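Anopheles Plasmodium-responsive Leucine-rich repeat protein 1B (Anopheles gambiae, PDB 4XGO) probably acts in the mosquito response to Plasmodium by protein binding, its leucine-rich repeat domain forming this chain and LRIM1 a likely partner. Local coordinates at residues Thr98-Ser103 with Gln122-Ser127; Ser141-Asn146 with Ala160-Asp165. All coordinates share one frame; numbering follows the deposited sequence.

Contact 1: residues Thr98-Ser103 with Gln122-Ser127; sequences TMMSMS and QNLQLS. Unlike the reference sequence in segment 98-103: Met-100 (reference Leu). With NAG (2-acetamido-2-deoxy-beta-D-glucopyranose), chain C.
Met-100 and Leu-124 both send CG trans to the backbone N (chi1 -156° and 179°), which lays the two side chains alongside each other, pointing the same way, on the inner face of two parallel strands. Met-100, where the reference sequence has leucine, then bends at chi2 and chi3 and brings its methyl CE to Leu-124 CD1 at 3.8 Å. The same methyl also approaches CD2 of Leu-126, the branch that meets Met-102 CB at 4.0 Å. On the other face, Met-99 runs straight as far as SD and turns at chi3, so that CE comes to rest 3.7 Å from Asn-123 CB as the two side chains slant past each other. Further along that face, Ser-101 OG lies 3.2 Å from Gln-125 CB; its hydrogen bond goes to Asp-79, which is also bonded to Ser-103 OG.

The backbones are joined in register by a ladder of hydrogen bonds between parallel strands. Thr-98 O receives two N-H groups, those of Gln-122 and Asn-123, the first tilted from the carbonyl plane and the second in it. From there the bonds alternate between the strands: Met-100 N to Asn-123 O, Gln-125 N to Met-100 O, and finally Met-102 N to Gln-125 O at 2.8 Å, the N-H pointing almost straight at the oxygen (172°). Beyond the strands, Asn-129 ND2 bonds to both Met-102 O and Leu-126 O, tying the two turns together where the chain leaves the ladder. Strands 99-101 and 123-125, whose axes come within 4.9 Å and with no helix between them in sequence, are successive rungs of the parallel beta face of a leucine-rich repeat solenoid, with Met-100 and Leu-124 turned into the core and mostly polar residues, joined by Met-99, on the concave face.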
loop_
_atom_site.group_PDB
_atom_site.type_symbol
_atom_site.label_atom_id
_atom_site.label_comp_id
_atom_site.label_asym_id
_atom_site.label_seq_id
_atom_site.Cartn_x
_atom_site.Cartn_y
_atom_site.Cartn_z
ATOM N N THR A 98 -7.725 20.118 -17.580
ATOM C CA THR A 98 -8.693 20.420 -16.518
ATOM C C THR A 98 -8.532 19.562 -15.266
ATOM O O THR A 98 -8.965 19.985 -14.193
ATOM C CB THR A 98 -10.147 20.315 -17.002
ATOM O OG1 THR A 98 -10.502 18.935 -17.243
ATOM C CG2 THR A 98 -10.317 21.139 -18.270
ATOM N N MET A 99 -7.956 18.369 -15.424
ATOM C CA MET A 99 -7.722 17.445 -14.314
ATOM C C MET A 99 -6.350 16.829 -14.450
ATOM O O MET A 99 -5.988 16.296 -15.509
ATOM C CB MET A 99 -8.756 16.318 -14.278
ATOM C CG MET A 99 -8.381 15.199 -13.303
ATOM S SD MET A 99 -9.718 14.033 -13.087
ATOM C CE MET A 99 -10.907 15.006 -12.172
ATOM N N MET A 100 -5.585 16.892 -13.370
ATOM C CA MET A 100 -4.266 16.308 -13.347
ATOM C C MET A 100 -4.117 15.573 -12.031
ATOM O O MET A 100 -4.245 16.186 -10.961
ATOM C CB MET A 100 -3.201 17.399 -13.511
ATOM C CG MET A 100 -1.882 16.902 -14.077
ATOM S SD MET A 100 -0.928 15.928 -12.909
ATOM C CE MET A 100 -0.283 17.168 -11.799
ATOM N N SER A 101 -3.879 14.271 -12.111
ATOM C CA SER A 101 -3.707 13.478 -10.930
ATOM C C SER A 101 -2.326 12.856 -10.913
ATOM O O SER A 101 -1.917 12.191 -11.864
ATOM C CB SER A 101 -4.805 12.412 -10.873
ATOM O OG SER A 101 -4.916 11.879 -9.593
ATOM N N MET A 102 -1.625 13.045 -9.800
ATOM C CA MET A 102 -0.305 12.473 -9.603
ATOM C C MET A 102 -0.108 12.062 -8.132
ATOM O O MET A 102 0.952 12.253 -7.536
ATOM C CB MET A 102 0.704 13.526 -10.040
ATOM C CG MET A 102 2.003 12.970 -10.520
ATOM S SD MET A 102 2.918 14.332 -11.303
ATOM C CE MET A 102 2.479 14.226 -13.024
ATOM N N SER A 103 -1.141 11.469 -7.563
ATOM C CA SER A 103 -1.036 10.964 -6.210
ATOM C C SER A 103 -0.057 9.798 -6.168
ATOM O O SER A 103 0.206 9.150 -7.176
ATOM C CB SER A 103 -2.396 10.548 -5.649
ATOM O OG SER A 103 -2.842 9.329 -6.233
ATOM N N GLN A 122 -8.889 22.611 -13.062
ATOM C CA GLN A 122 -9.859 22.696 -11.980
ATOM C C GLN A 122 -9.674 21.657 -10.896
ATOM O O GLN A 122 -10.052 21.905 -9.762
ATOM C CB GLN A 122 -11.285 22.551 -12.513
ATOM C CG GLN A 122 -11.753 23.708 -13.358
ATOM C CD GLN A 122 -13.262 23.762 -13.476
ATOM O OE1 GLN A 122 -13.992 23.125 -12.698
ATOM N NE2 GLN A 122 -13.738 24.495 -14.463
ATOM N N ASN A 123 -9.135 20.494 -11.253
ATOM C CA ASN A 123 -9.038 19.369 -10.333
ATOM C C ASN A 123 -7.593 18.898 -10.271
ATOM O O ASN A 123 -7.035 18.481 -11.276
ATOM C CB ASN A 123 -9.981 18.249 -10.774
ATOM C CG ASN A 123 -11.431 18.706 -10.843
ATOM O OD1 ASN A 123 -12.100 18.866 -9.818
ATOM N ND2 ASN A 123 -11.929 18.912 -12.053
ATOM N N LEU A 124 -7.007 18.982 -9.077
ATOM C CA LEU A 124 -5.607 18.685 -8.896
ATOM C C LEU A 124 -5.448 17.731 -7.708
ATOM O O LEU A 124 -5.870 18.046 -6.577
ATOM C CB LEU A 124 -4.834 19.975 -8.662
ATOM C CG LEU A 124 -3.337 19.855 -8.418
ATOM C CD1 LEU A 124 -2.621 19.139 -9.552
ATOM C CD2 LEU A 124 -2.744 21.237 -8.196
ATOM N N GLN A 125 -4.851 16.580 -7.987
ATOM C CA GLN A 125 -4.673 15.524 -6.996
ATOM C C GLN A 125 -3.192 15.236 -6.858
ATOM O O GLN A 125 -2.561 14.752 -7.811
ATOM C CB GLN A 125 -5.391 14.262 -7.452
ATOM C CG GLN A 125 -6.884 14.434 -7.640
ATOM C CD GLN A 125 -7.581 14.717 -6.345
ATOM O OE1 GLN A 125 -7.423 13.973 -5.369
ATOM N NE2 GLN A 125 -8.364 15.805 -6.312
ATOM N N LEU A 126 -2.637 15.571 -5.692
ATOM C CA LEU A 126 -1.226 15.414 -5.392
ATOM C C LEU A 126 -1.009 14.720 -4.051
ATOM O O LEU A 126 0.086 14.833 -3.458
ATOM C CB LEU A 126 -0.551 16.786 -5.363
ATOM C CG LEU A 126 -0.467 17.507 -6.717
ATOM C CD1 LEU A 126 0.043 18.923 -6.566
ATOM C CD2 LEU A 126 0.395 16.722 -7.681
ATOM N N SER A 127 -2.018 13.988 -3.578
ATOM C CA SER A 127 -1.905 13.345 -2.281
ATOM C C SER A 127 -0.801 12.280 -2.284
ATOM O O SER A 127 -0.482 11.704 -3.307
ATOM C CB SER A 127 -3.238 12.730 -1.865
ATOM O OG SER A 127 -3.530 11.611 -2.675
HETATM C C1 NAG C . -7.641 13.099 -0.626
HETATM C C2 NAG C . -9.067 12.587 -0.426
HETATM C C3 NAG C . -9.079 11.461 0.613
HETATM C C4 NAG C . -8.109 10.355 0.229
HETATM C C5 NAG C . -6.750 10.969 -0.128
HETATM C C6 NAG C . -5.831 9.885 -0.697
HETATM C C7 NAG C . -11.142 13.848 -0.252
HETATM C C8 NAG C . -11.912 14.936 0.426
HETATM N N2 NAG C . -9.890 13.629 0.121
HETATM O O3 NAG C . -10.390 10.956 0.803
HETATM O O4 NAG C . -7.860 9.511 1.360
HETATM O O5 NAG C . -6.871 12.013 -1.083
HETATM O O6 NAG C . -4.885 9.644 0.327
HETATM O O7 NAG C . -11.680 13.193 -1.134
HETATM O O HOH W 1 -11.730 17.786 -15.086
#

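Contact 2: residues Ser141-Asn146 with Ala160-Asp165. With NAG (2-acetamido-2-deoxy-beta-D-glucopyranose), chain C.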
loop_
_atom_site.group_PDB
_atom_site.type_symbol
_atom_site.label_atom_id
_atom_site.label_comp_id
_atom_site.label_asym_id
_atom_site.label_seq_id
_atom_site.Cartn_x
_atom_site.Cartn_y
_atom_site.Cartn_z
ATOM N N SER A 141 -7.911 28.907 -11.224
ATOM C CA SER A 141 -8.922 28.060 -11.826
ATOM C C SER A 141 -9.273 26.883 -10.916
ATOM O O SER A 141 -10.274 26.210 -11.143
ATOM C CB SER A 141 -8.451 27.551 -13.200
ATOM O OG SER A 141 -7.167 26.952 -13.138
ATOM N N LEU A 142 -8.464 26.624 -9.891
ATOM C CA LEU A 142 -8.703 25.412 -9.062
ATOM C C LEU A 142 -10.053 25.425 -8.361
ATOM O O LEU A 142 -10.481 26.438 -7.818
ATOM C CB LEU A 142 -7.583 25.201 -8.034
ATOM C CG LEU A 142 -6.234 24.783 -8.608
ATOM C CD1 LEU A 142 -5.153 24.812 -7.534
ATOM C CD2 LEU A 142 -6.262 23.411 -9.279
ATOM N N PHE A 143 -10.724 24.275 -8.405
ATOM C CA PHE A 143 -12.041 24.082 -7.820
ATOM C C PHE A 143 -11.970 22.999 -6.733
ATOM O O PHE A 143 -12.583 23.147 -5.672
ATOM C CB PHE A 143 -13.022 23.683 -8.927
ATOM C CG PHE A 143 -14.436 23.490 -8.458
ATOM C CD1 PHE A 143 -15.190 24.567 -8.020
ATOM C CD2 PHE A 143 -15.029 22.233 -8.508
ATOM C CE1 PHE A 143 -16.489 24.385 -7.579
ATOM C CE2 PHE A 143 -16.332 22.044 -8.077
ATOM C CZ PHE A 143 -17.062 23.128 -7.622
ATOM N N HIS A 144 -11.279 21.892 -7.030
ATOM C CA HIS A 144 -11.140 20.766 -6.087
ATOM C C HIS A 144 -9.667 20.416 -6.020
ATOM O O HIS A 144 -9.053 20.154 -7.058
ATOM C CB HIS A 144 -11.892 19.528 -6.577
ATOM C CG HIS A 144 -13.345 19.525 -6.262
ATOM N ND1 HIS A 144 -14.110 18.386 -6.370
ATOM C CD2 HIS A 144 -14.173 20.496 -5.814
ATOM C CE1 HIS A 144 -15.354 18.665 -6.024
ATOM N NE2 HIS A 144 -15.416 19.941 -5.686
ATOM N N VAL A 145 -9.092 20.427 -4.814
ATOM C CA VAL A 145 -7.687 20.196 -4.643
ATOM C C VAL A 145 -7.423 19.220 -3.484
ATOM O O VAL A 145 -8.018 19.349 -2.415
ATOM C CB VAL A 145 -6.953 21.513 -4.336
ATOM C CG1 VAL A 145 -5.492 21.222 -4.082
ATOM C CG2 VAL A 145 -7.107 22.501 -5.498
ATOM N N ASN A 146 -6.513 18.275 -3.689
ATOM C CA ASN A 146 -6.127 17.358 -2.636
ATOM C C ASN A 146 -4.620 17.291 -2.586
ATOM O O ASN A 146 -3.980 16.816 -3.543
ATOM C CB ASN A 146 -6.756 15.984 -2.893
ATOM C CG ASN A 146 -6.660 15.055 -1.708
ATOM O OD1 ASN A 146 -5.798 15.209 -0.819
ATOM N ND2 ASN A 146 -7.581 14.085 -1.683
ATOM N N ALA A 160 -10.628 30.736 -5.366
ATOM C CA ALA A 160 -11.967 30.198 -5.648
ATOM C C ALA A 160 -12.098 28.685 -5.523
ATOM O O ALA A 160 -13.064 28.112 -6.017
ATOM C CB ALA A 160 -12.407 30.638 -7.039
ATOM N N VAL A 161 -11.144 28.031 -4.872
ATOM C CA VAL A 161 -11.277 26.601 -4.594
ATOM C C VAL A 161 -12.477 26.367 -3.675
ATOM O O VAL A 161 -12.702 27.121 -2.719
ATOM C CB VAL A 161 -9.962 25.992 -4.024
ATOM C CG1 VAL A 161 -9.545 26.645 -2.713
ATOM C CG2 VAL A 161 -10.089 24.491 -3.837
ATOM N N GLU A 162 -13.256 25.337 -4.005
ATOM C CA GLU A 162 -14.492 25.011 -3.300
ATOM C C GLU A 162 -14.257 23.906 -2.275
ATOM O O GLU A 162 -14.879 23.895 -1.216
ATOM C CB GLU A 162 -15.566 24.565 -4.303
ATOM C CG GLU A 162 -16.927 24.232 -3.693
ATOM C CD GLU A 162 -17.111 22.763 -3.314
ATOM O OE1 GLU A 162 -16.402 21.893 -3.854
ATOM O OE2 GLU A 162 -17.991 22.461 -2.464
ATOM N N GLU A 163 -13.394 22.954 -2.601
ATOM C CA GLU A 163 -13.067 21.898 -1.661
ATOM C C GLU A 163 -11.570 21.662 -1.668
ATOM O O GLU A 163 -10.967 21.470 -2.726
ATOM C CB GLU A 163 -13.819 20.596 -1.977
ATOM C CG GLU A 163 -13.409 19.455 -1.068
ATOM C CD GLU A 163 -14.376 18.272 -1.035
ATOM O OE1 GLU A 163 -15.223 18.117 -1.977
ATOM O OE2 GLU A 163 -14.253 17.468 -0.066
ATOM N N LEU A 164 -10.984 21.658 -0.475
ATOM C CA LEU A 164 -9.557 21.515 -0.331
ATOM C C LEU A 164 -9.216 20.572 0.807
ATOM O O LEU A 164 -9.654 20.783 1.931
ATOM C CB LEU A 164 -8.907 22.875 -0.110
ATOM C CG LEU A 164 -7.412 22.915 0.192
ATOM C CD1 LEU A 164 -6.580 22.199 -0.839
ATOM C CD2 LEU A 164 -6.966 24.362 0.256
ATOM N N ASP A 165 -8.458 19.522 0.492
ATOM C CA ASP A 165 -7.986 18.582 1.491
ATOM C C ASP A 165 -6.467 18.731 1.592
ATOM O O ASP A 165 -5.739 18.442 0.645
ATOM C CB ASP A 165 -8.413 17.147 1.159
ATOM C CG ASP A 165 -8.064 16.136 2.269
ATOM O OD1 ASP A 165 -7.224 16.432 3.153
ATOM O OD2 ASP A 165 -8.638 15.007 2.239
HETATM C C1 NAG C . -7.641 13.099 -0.626
HETATM C C2 NAG C . -9.067 12.587 -0.426
HETATM C C3 NAG C . -9.079 11.461 0.613
HETATM C C4 NAG C . -8.109 10.355 0.229
HETATM C C5 NAG C . -6.750 10.969 -0.128
HETATM C C6 NAG C . -5.831 9.885 -0.697
HETATM C C7 NAG C . -11.142 13.848 -0.252
HETATM C C8 NAG C . -11.912 14.936 0.426
HETATM N N2 NAG C . -9.890 13.629 0.121
HETATM O O3 NAG C . -10.390 10.956 0.803
HETATM O O4 NAG C . -7.860 9.511 1.360
HETATM O O5 NAG C . -6.871 12.013 -1.083
HETATM O O6 NAG C . -4.885 9.644 0.327
HETATM O O7 NAG C . -11.680 13.193 -1.134
HETATM O O HOH W 2 -9.239 28.822 -7.138
#
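The imidazole of His-144 has Glu-163 OE1 over one face, 4.0 Å above the plane and displaced toward the rim, while Glu-162 OE1 sits at its edge, near the ring plane. The edge approach gives a weak, bent hydrogen bond from His-144 NE2 to Glu-162 OE1 (2.9 Å, 128° at the hydrogen). Glu-162 also runs beside the phenyl ring of Phe-143, with CB 3.4 Å from CE1 in an oblique approach. Its CG is trans to the backbone N and the chain bends at chi2 (-92°), which turns the carboxylate toward the histidine.

In the backbone, Phe-143 O accepts from both Glu-162 N and Glu-163 N, and the parallel ladder continues with Val-145 N to Glu-163 O and Asp-165 N to Val-145 O. On the inward face Val-145 CG1 packs against Leu-164 CD1 at 3.6 Å. Water 2 links Leu-142 O to Ala-160 N where the two segments lead into their strands.

At the other end Asn-146 ND2 carries the N-linked NAG, bonded to C1. The sugar's acetamido N2 donates to Asp-165 OD2 (2.8 Å, 169°), and Ser-148 and Ser-167 hold the remaining oxygens, Asn-146 OD1 and Asp-165 OD1. The bond to Asp-165 on the neighbouring strand probably helps to fix the orientation of the sugar, and two carboxylates beside His-144 would probably favour its protonated form.

Contacts 1 and 2 are consecutive pairings in one run of parallel strands, their centres about 10 Å apart. Strands 123-125 and 144-146 adjoin, so the ladder passes unbroken between them: Gln-122 O and Phe-143 N, and Leu-126 N and Asn-146 O, are each probably hydrogen-bonded at 2.8 Å. Both contacts are partly buried, with an apolar inner face and a largely polar concave one. Their chemistry differs: methionines and leucines fill the inner side of contact 1 and uncharged polar groups share its concave side with Met-99, whereas contact 2 packs valine on leucine inside and gathers acidic side chains, a histidine and the glycan outside. The NAG borders both, bonded to Asn-146 and near Ser-127.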